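Chorismate mutase (Paraburkholderia phymatum, PDB 5TS9) probably catalyses the rearrangement of chorismate to prephenate, a step of the route toward phenylalanine and tyrosine. Local coordinates at residues Q51-A56 against D69-F74; Y63-E68 against S120-L125; S75-A80 against D163-R168. All blocks are in the same frame, centred on the assembly; numbering follows the deposited sequence.

Interaction 1. Residues Q51-A56 against D69-F74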
loop_
_atom_site.group_PDB
_atom_site.type_symbol
_atom_site.label_atom_id
_atom_site.label_comp_id
_atom_site.label_asym_id
_atom_site.label_seq_id
_atom_site.Cartn_x
_atom_site.Cartn_y
_atom_site.Cartn_z
ATOM N N GLN A 51 -2.849 17.323 5.350
ATOM C CA GLN A 51 -4.010 17.969 5.952
ATOM C C GLN A 51 -5.074 16.950 6.330
ATOM O O GLN A 51 -5.728 17.088 7.370
ATOM C CB GLN A 51 -4.583 19.009 4.996
ATOM C CG GLN A 51 -5.544 19.950 5.672
ATOM C CD GLN A 51 -4.852 20.776 6.734
ATOM O OE1 GLN A 51 -3.984 21.593 6.425
ATOM N NE2 GLN A 51 -5.214 20.553 7.994
ATOM N N VAL A 52 -5.264 15.928 5.489
ATOM C CA VAL A 52 -6.150 14.815 5.831
ATOM C C VAL A 52 -5.727 14.199 7.155
ATOM O O VAL A 52 -6.547 13.959 8.049
ATOM C CB VAL A 52 -6.142 13.758 4.711
ATOM C CG1 VAL A 52 -6.883 12.504 5.164
ATOM C CG2 VAL A 52 -6.736 14.324 3.421
ATOM N N ILE A 53 -4.437 13.921 7.297
ATOM C CA ILE A 53 -3.989 13.232 8.500
ATOM C C ILE A 53 -4.037 14.167 9.706
ATOM O O ILE A 53 -4.433 13.760 10.806
ATOM C CB ILE A 53 -2.598 12.624 8.255
ATOM C CG1 ILE A 53 -2.748 11.429 7.298
ATOM C CG2 ILE A 53 -1.959 12.146 9.562
ATOM C CD1 ILE A 53 -1.482 11.108 6.502
ATOM N N ALA A 54 -3.702 15.444 9.511
ATOM C CA ALA A 54 -3.759 16.402 10.618
ATOM C C ALA A 54 -5.194 16.631 11.100
ATOM O O ALA A 54 -5.430 16.791 12.305
ATOM C CB ALA A 54 -3.121 17.724 10.202
ATOM N N ASN A 55 -6.160 16.661 10.176
ATOM C CA ASN A 55 -7.563 16.763 10.563
ATOM C C ASN A 55 -7.966 15.604 11.472
ATOM O O ASN A 55 -8.628 15.803 12.503
ATOM C CB ASN A 55 -8.445 16.801 9.309
ATOM C CG ASN A 55 -8.336 18.122 8.555
ATOM O OD1 ASN A 55 -7.695 19.063 9.019
ATOM N ND2 ASN A 55 -8.974 18.197 7.393
ATOM N N ALA A 56 -7.567 14.385 11.106
ATOM C CA ALA A 56 -7.811 13.225 11.961
ATOM C C ALA A 56 -7.225 13.446 13.346
ATOM O O ALA A 56 -7.880 13.193 14.363
ATOM C CB ALA A 56 -7.219 11.956 11.317
ATOM N N ASP A 69 -2.663 7.653 17.706
ATOM C CA ASP A 69 -3.486 6.550 17.214
ATOM C C ASP A 69 -4.223 6.947 15.936
ATOM O O ASP A 69 -4.165 6.238 14.927
ATOM C CB ASP A 69 -4.470 6.120 18.303
ATOM C CG ASP A 69 -5.193 4.816 17.982
ATOM O OD1 ASP A 69 -4.758 4.054 17.087
ATOM O OD2 ASP A 69 -6.222 4.540 18.637
ATOM N N ALA A 70 -4.916 8.085 15.965
ATOM C CA ALA A 70 -5.647 8.553 14.790
ATOM C C ALA A 70 -4.722 8.774 13.605
ATOM O O ALA A 70 -5.082 8.464 12.465
ATOM C CB ALA A 70 -6.392 9.846 15.121
ATOM N N ILE A 71 -3.531 9.333 13.848
ATOM C CA ILE A 71 -2.574 9.546 12.758
ATOM C C ILE A 71 -2.212 8.224 12.098
ATOM O O ILE A 71 -2.237 8.100 10.869
ATOM C CB ILE A 71 -1.316 10.267 13.272
ATOM C CG1 ILE A 71 -1.662 11.699 13.686
ATOM C CG2 ILE A 71 -0.182 10.190 12.222
ATOM C CD1 ILE A 71 -0.576 12.344 14.486
ATOM N N ASN A 72 -1.874 7.217 12.908
ATOM C CA ASN A 72 -1.525 5.908 12.365
ATOM C C ASN A 72 -2.672 5.334 11.549
ATOM O O ASN A 72 -2.461 4.801 10.448
ATOM C CB ASN A 72 -1.158 4.947 13.494
ATOM C CG ASN A 72 0.153 5.322 14.174
ATOM O OD1 ASN A 72 0.941 6.109 13.643
ATOM N ND2 ASN A 72 0.395 4.746 15.341
ATOM N N ILE A 73 -3.886 5.396 12.104
ATOM C CA ILE A 73 -5.053 4.816 11.440
ATOM C C ILE A 73 -5.314 5.513 10.110
ATOM O O ILE A 73 -5.584 4.863 9.091
ATOM C CB ILE A 73 -6.291 4.887 12.358
ATOM C CG1 ILE A 73 -6.160 3.925 13.559
ATOM C CG2 ILE A 73 -7.577 4.597 11.560
ATOM C CD1 ILE A 73 -6.285 2.449 13.191
ATOM N N PHE A 74 -5.259 6.841 10.097
ATOM C CA PHE A 74 -5.609 7.515 8.858
ATOM C C PHE A 74 -4.448 7.557 7.875
ATOM O O PHE A 74 -4.696 7.582 6.665
ATOM C CB PHE A 74 -6.192 8.891 9.164
ATOM C CG PHE A 74 -7.640 8.812 9.580
ATOM C CD1 PHE A 74 -7.977 8.494 10.892
ATOM C CD2 PHE A 74 -8.656 8.970 8.647
ATOM C CE1 PHE A 74 -9.308 8.375 11.282
ATOM C CE2 PHE A 74 -9.983 8.855 9.013
ATOM C CZ PHE A 74 -10.317 8.550 10.342
#
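Ala-70, Ile-71 and Phe-74 face Ile-53 and Ala-56 where two helices of the all-helical chorismate mutase fold, 46-59 and 67-95, pack in a roughly antiparallel manner. The segment axes come within 8.5 Å at 142°, with Ala-56 and Ala-70 opposite each other where the backbones come near (CA atoms 5.9 Å apart). First along 69-74, the methyl of Ala-70 points at the other helix and lies 3.7 Å from the backbone O of Ala-56, with the two alanine CB atoms slightly further apart. Ile-71 follows at the margin. Its CG2 meets Ile-53 CG2 at 3.7 Å, and in both residues this branch stands anti to the backbone N, with CG1 beside that N (chi1 -68° in Ile-71). The two side chains cross at about a right angle, so a methyl meets a methyl and the chains do not run alongside one another. A turn further on, Phe-74 presents a ring face to Ala-56, while its edge has the O of Ala-70 in the ring plane. The helix 106-128 also packs on Phe-74, through Gln-118 and Met-122. Over the ring, Ala-56 CB makes a CH-pi contact 4.0 Å from the Phe-74 centroid, closest to Phe-74 CD1 at 3.6 Å.

Interaction 2. Residues Y63-E68 against S120-L125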
loop_
_atom_site.group_PDB
_atom_site.type_symbol
_atom_site.label_atom_id
_atom_site.label_comp_id
_atom_site.label_asym_id
_atom_site.label_seq_id
_atom_site.Cartn_x
_atom_site.Cartn_y
_atom_site.Cartn_z
ATOM N N TYR A 63 -13.312 11.379 20.382
ATOM C CA TYR A 63 -13.694 9.970 20.415
ATOM C C TYR A 63 -12.766 9.144 21.304
ATOM O O TYR A 63 -12.575 7.948 21.065
ATOM C CB TYR A 63 -13.706 9.384 19.002
ATOM C CG TYR A 63 -14.707 10.027 18.056
ATOM C CD1 TYR A 63 -16.006 9.556 17.973
ATOM C CD2 TYR A 63 -14.349 11.098 17.250
ATOM C CE1 TYR A 63 -16.927 10.133 17.109
ATOM C CE2 TYR A 63 -15.253 11.680 16.386
ATOM C CZ TYR A 63 -16.544 11.190 16.320
ATOM O OH TYR A 63 -17.453 11.756 15.466
ATOM N N GLY A 64 -12.162 9.767 22.318
ATOM C CA GLY A 64 -11.269 9.055 23.222
ATOM C C GLY A 64 -10.019 8.480 22.587
ATOM O O GLY A 64 -9.370 7.615 23.187
ATOM N N LEU A 65 -9.655 8.931 21.390
ATOM C CA LEU A 65 -8.439 8.476 20.729
ATOM C C LEU A 65 -7.281 9.424 21.006
ATOM O O LEU A 65 -7.467 10.638 21.125
ATOM C CB LEU A 65 -8.629 8.370 19.216
ATOM C CG LEU A 65 -9.827 7.552 18.759
ATOM C CD1 LEU A 65 -9.933 7.582 17.236
ATOM C CD2 LEU A 65 -9.683 6.138 19.295
ATOM N N THR A 66 -6.081 8.851 21.109
ATOM C CA THR A 66 -4.875 9.658 21.153
ATOM C C THR A 66 -4.565 10.174 19.760
ATOM O O THR A 66 -4.975 9.598 18.746
ATOM C CB THR A 66 -3.667 8.872 21.671
ATOM O OG1 THR A 66 -3.233 7.921 20.688
ATOM C CG2 THR A 66 -3.982 8.150 22.974
ATOM N N ALA A 67 -3.833 11.284 19.719
ATOM C CA ALA A 67 -3.486 11.871 18.434
ATOM C C ALA A 67 -2.637 10.908 17.625
ATOM O O ALA A 67 -2.822 10.773 16.412
ATOM C CB ALA A 67 -2.767 13.205 18.639
ATOM N N GLU A 68 -1.718 10.202 18.286
ATOM C CA GLU A 68 -0.846 9.283 17.570
ATOM C C GLU A 68 -1.646 8.130 16.980
ATOM O O GLU A 68 -1.359 7.676 15.871
ATOM C CB GLU A 68 0.256 8.768 18.500
ATOM N N SER A 120 -17.279 8.226 11.387
ATOM C CA SER A 120 -17.787 6.883 11.644
ATOM C C SER A 120 -16.656 5.911 11.952
ATOM O O SER A 120 -16.830 5.009 12.778
ATOM C CB SER A 120 -18.609 6.386 10.462
ATOM O OG SER A 120 -17.764 5.944 9.421
ATOM N N ILE A 121 -15.495 6.079 11.320
ATOM C CA ILE A 121 -14.350 5.232 11.636
ATOM C C ILE A 121 -13.898 5.478 13.070
ATOM O O ILE A 121 -13.645 4.538 13.832
ATOM C CB ILE A 121 -13.203 5.492 10.645
ATOM C CG1 ILE A 121 -13.508 4.846 9.288
ATOM C CG2 ILE A 121 -11.904 4.997 11.248
ATOM C CD1 ILE A 121 -12.585 5.307 8.160
ATOM N N MET A 122 -13.785 6.749 13.456
ATOM C CA MET A 122 -13.408 7.060 14.832
ATOM C C MET A 122 -14.468 6.594 15.821
ATOM O O MET A 122 -14.131 6.087 16.896
ATOM C CB MET A 122 -13.132 8.554 14.978
ATOM C CG MET A 122 -11.817 8.973 14.280
ATOM S SD MET A 122 -11.400 10.678 14.629
ATOM C CE MET A 122 -9.946 10.894 13.627
ATOM N N GLN A 123 -15.750 6.741 15.482
ATOM C CA GLN A 123 -16.780 6.264 16.403
ATOM C C GLN A 123 -16.691 4.755 16.578
ATOM O O GLN A 123 -16.835 4.237 17.692
ATOM C CB GLN A 123 -18.171 6.667 15.906
ATOM C CG GLN A 123 -19.309 6.140 16.791
ATOM C CD GLN A 123 -19.207 6.629 18.236
ATOM O OE1 GLN A 123 -18.965 5.838 19.156
ATOM N NE2 GLN A 123 -19.389 7.933 18.441
ATOM N N ASN A 124 -16.434 4.036 15.481
ATOM C CA ASN A 124 -16.285 2.585 15.536
ATOM C C ASN A 124 -15.014 2.171 16.274
ATOM O O ASN A 124 -15.017 1.174 17.004
ATOM C CB ASN A 124 -16.283 2.027 14.113
ATOM C CG ASN A 124 -17.655 2.105 13.464
ATOM O OD1 ASN A 124 -18.668 2.138 14.159
ATOM N ND2 ASN A 124 -17.697 2.136 12.141
ATOM N N LEU A 125 -13.909 2.895 16.068
ATOM C CA LEU A 125 -12.685 2.606 16.822
ATOM C C LEU A 125 -12.928 2.697 18.316
ATOM O O LEU A 125 -12.508 1.824 19.093
ATOM C CB LEU A 125 -11.594 3.591 16.429
ATOM C CG LEU A 125 -10.703 3.227 15.266
ATOM C CD1 LEU A 125 -10.046 4.497 14.754
ATOM C CD2 LEU A 125 -9.681 2.215 15.723
#
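The loop leading into helix 67-95 lies against helix 106-128 through Tyr-63 and Leu-65, which meet Met-122, Gln-123 and Leu-125. Tyr-63 lays one ring face over the helix at Met-122, whose CB sits 3.9 Å from the Tyr-63 centroid in a CH-pi contact, displaced toward the CD2 side, where CB and Tyr-63 CD2 are 3.6 Å apart. The CD1 edge of the ring lies near the backbone of Gln-123, at its N and CA. Beyond CG the methionine runs extended, carrying its sulfur past the rim. This makes a Met-aromatic contact in which Met-122 SD stands 4.9 Å from the Tyr-63 centroid, obliquely rather than over the face. Further along the chain, just after Leu-65, Thr-66 is the N-cap of helix 67-95, its OG1 accepting a hydrogen bond from Asp-69 N, so the approach of the loop to 106-128 comes immediately before the start of the long helix. Leu-65 reaches inward with a single branch, CD1, which touches Met-122 CG at 3.8 Å and Leu-125 CD1 at 4.0 Å; the two leucine side chains cross nearly perpendicularly. At the more exposed margin, Gln-123 leaves the helix with CG anti to the backbone N and then bends at chi2 (59°). That bend brings its amide beside the tyrosine, the two planes 75° apart, with Gln-123 NE2 in the ring plane at the edge, 3.6 Å from Tyr-63 CE1.

Interaction 3. Residues S75-A80 against D163-R168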
loop_
_atom_site.group_PDB
_atom_site.type_symbol
_atom_site.label_atom_id
_atom_site.label_comp_id
_atom_site.label_asym_id
_atom_site.label_seq_id
_atom_site.Cartn_x
_atom_site.Cartn_y
_atom_site.Cartn_z
ATOM N N SER A 75 -3.193 7.532 8.343
ATOM C CA SER A 75 -2.100 7.251 7.406
ATOM C C SER A 75 -2.326 5.914 6.728
ATOM O O SER A 75 -2.174 5.793 5.509
ATOM C CB SER A 75 -0.739 7.240 8.107
ATOM O OG SER A 75 -0.538 8.406 8.894
ATOM N N ASP A 76 -2.740 4.907 7.498
ATOM C CA ASP A 76 -3.068 3.613 6.901
ATOM C C ASP A 76 -4.206 3.730 5.895
ATOM O O ASP A 76 -4.166 3.087 4.845
ATOM C CB ASP A 76 -3.414 2.599 7.999
ATOM C CG ASP A 76 -2.180 2.164 8.799
ATOM O OD1 ASP A 76 -1.035 2.298 8.266
ATOM O OD2 ASP A 76 -2.355 1.676 9.941
ATOM N N GLN A 77 -5.227 4.538 6.203
ATOM C CA GLN A 77 -6.346 4.713 5.276
ATOM C C GLN A 77 -5.902 5.354 3.976
ATOM O O GLN A 77 -6.381 4.971 2.897
ATOM C CB GLN A 77 -7.452 5.582 5.889
ATOM C CG GLN A 77 -8.076 5.073 7.173
ATOM C CD GLN A 77 -8.341 3.584 7.166
ATOM O OE1 GLN A 77 -9.259 3.104 6.499
ATOM N NE2 GLN A 77 -7.560 2.841 7.944
ATOM N N VAL A 78 -5.035 6.371 4.048
ATOM C CA VAL A 78 -4.674 7.035 2.800
ATOM C C VAL A 78 -3.735 6.158 1.974
ATOM O O VAL A 78 -3.838 6.138 0.749
ATOM C CB VAL A 78 -4.088 8.435 3.060
ATOM C CG1 VAL A 78 -5.106 9.301 3.766
ATOM C CG2 VAL A 78 -2.832 8.343 3.875
ATOM N N GLU A 79 -2.871 5.366 2.610
ATOM C CA GLU A 79 -2.009 4.456 1.849
ATOM C C GLU A 79 -2.815 3.344 1.190
ATOM O O GLU A 79 -2.511 2.932 0.070
ATOM C CB GLU A 79 -0.928 3.850 2.751
ATOM C CG GLU A 79 0.075 4.853 3.283
ATOM C CD GLU A 79 0.873 5.510 2.182
ATOM O OE1 GLU A 79 1.200 4.827 1.189
ATOM O OE2 GLU A 79 1.175 6.708 2.302
ATOM N N ALA A 80 -3.830 2.813 1.878
ATOM C CA ALA A 80 -4.639 1.782 1.232
ATOM C C ALA A 80 -5.382 2.371 0.035
ATOM O O ALA A 80 -5.510 1.731 -1.015
ATOM C CB ALA A 80 -5.626 1.176 2.233
ATOM N N ASP A 163 -6.892 -5.133 3.792
ATOM C CA ASP A 163 -5.897 -5.645 4.746
ATOM C C ASP A 163 -4.842 -4.587 5.082
ATOM O O ASP A 163 -4.322 -4.558 6.203
ATOM C CB ASP A 163 -5.194 -6.883 4.184
ATOM C CG ASP A 163 -6.061 -8.170 4.232
ATOM O OD1 ASP A 163 -6.861 -8.380 5.178
ATOM O OD2 ASP A 163 -5.890 -9.000 3.317
ATOM N N ARG A 164 -4.496 -3.724 4.122
ATOM C CA ARG A 164 -3.586 -2.620 4.410
ATOM C C ARG A 164 -4.251 -1.598 5.323
ATOM O O ARG A 164 -3.615 -1.059 6.240
ATOM C CB ARG A 164 -3.133 -1.960 3.093
ATOM C CG ARG A 164 -2.222 -0.723 3.260
ATOM C CD ARG A 164 -0.833 -1.143 3.763
ATOM N NE ARG A 164 0.093 -0.030 3.979
ATOM C CZ ARG A 164 0.088 0.731 5.068
ATOM N NH1 ARG A 164 -0.815 0.511 6.024
ATOM N NH2 ARG A 164 0.972 1.721 5.197
ATOM N N ALA A 165 -5.543 -1.332 5.106
ATOM C CA ALA A 165 -6.209 -0.283 5.878
ATOM C C ALA A 165 -6.383 -0.654 7.349
ATOM O O ALA A 165 -6.307 0.223 8.214
ATOM C CB ALA A 165 -7.563 0.051 5.254
ATOM N N VAL A 166 -6.604 -1.930 7.661
ATOM C CA VAL A 166 -6.868 -2.372 9.033
ATOM C C VAL A 166 -5.579 -2.633 9.810
ATOM O O VAL A 166 -5.613 -3.135 10.943
ATOM C CB VAL A 166 -7.738 -3.644 9.034
ATOM C CG1 VAL A 166 -9.063 -3.381 8.333
ATOM C CG2 VAL A 166 -6.972 -4.812 8.391
ATOM N N ALA A 167 -4.443 -2.289 9.198
ATOM C CA ALA A 167 -3.115 -2.667 9.693
ATOM C C ALA A 167 -2.913 -2.414 11.186
ATOM O O ALA A 167 -2.276 -3.223 11.879
ATOM C CB ALA A 167 -2.053 -1.912 8.890
ATOM N N ARG A 168 -3.379 -1.285 11.700
ATOM C CA ARG A 168 -3.069 -0.951 13.089
ATOM C C ARG A 168 -4.325 -0.740 13.937
ATOM O O ARG A 168 -4.324 0.039 14.896
ATOM C CB ARG A 168 -2.138 0.256 13.141
ATOM C CG ARG A 168 -0.860 -0.020 12.350
ATOM C CD ARG A 168 0.186 1.052 12.505
ATOM N NE ARG A 168 -0.018 2.095 11.520
ATOM C CZ ARG A 168 0.827 3.099 11.305
ATOM N NH1 ARG A 168 1.951 3.204 12.015
ATOM N NH2 ARG A 168 0.548 3.992 10.368
HETATM O O HOH W 1 -4.867 0.876 10.560
HETATM O O HOH W 2 0.859 3.969 6.896
#
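Asp-76 is gripped by two arginines, Arg-164 and Arg-168, in a salt-bridge network. Arg-168 NE gives a nearly straight bond (170°) to the syn side of Asp-76 OD2 at 2.9 Å, and its NH2 adds a weak one to OD1. Arg-164 approaches differently: its NH1 donates to Asp-76 OD1, also at 2.9 Å, from above the carboxylate plane while staying in its own guanidinium plane. Two waters add to the network. One donates to Asp-76 OD2 and Ala-165 O and accepts from Arg-168 N; the other links Asp-76 OD1 to Arg-164 NH2. Ala-165 O has a further donor in Gln-77, whose chain bends at chi2 (-42°) to bring NE2 within 2.9 Å of that O; the same NE2 also bonds to Ile-73 O.

Further out, Glu-79 CB covers one face of the Arg-164 guanidinium, 3.8 Å from its NH2, while the glutamate carboxylate pairs with Lys-82 and with Arg-164 of the second subunit. Arg-164 NE is buried without a polar partner. Ala-80 CB and Ala-165 CB pack at 3.8 Å, and Arg-164 CG lies against Ala-80. Arg-164 NH2 in turn pairs with Glu-79 of the second subunit, so the arrangement is a partly buried salt-bridge network joining helix 67-95 to the 163-168 segment, continued by reciprocal salt bridges across the dimer interface.

All three contacts use helix 67-95, each at a successive level: its N-terminal approach in interaction 2, residues 69-74 in interaction 1 and residues 75-80 in interaction 3. Interaction 1 lies about 10 Å from interaction 2 and about 11 Å from interaction 3, centre to centre; interactions 2 and 3 are about 15 Å apart and do not touch. Met-122 of interaction 2 packs on Ala-56, Ala-70 and Phe-74, tying helix 106-128 into interaction 1. Along the chain, interaction 1 closes before interaction 3 opens, whereas interaction 2 crosses both. Helix 67-95 thereby gathers an earlier helix, a later helix and the C-terminal region, with the second subunit reached at interaction 3.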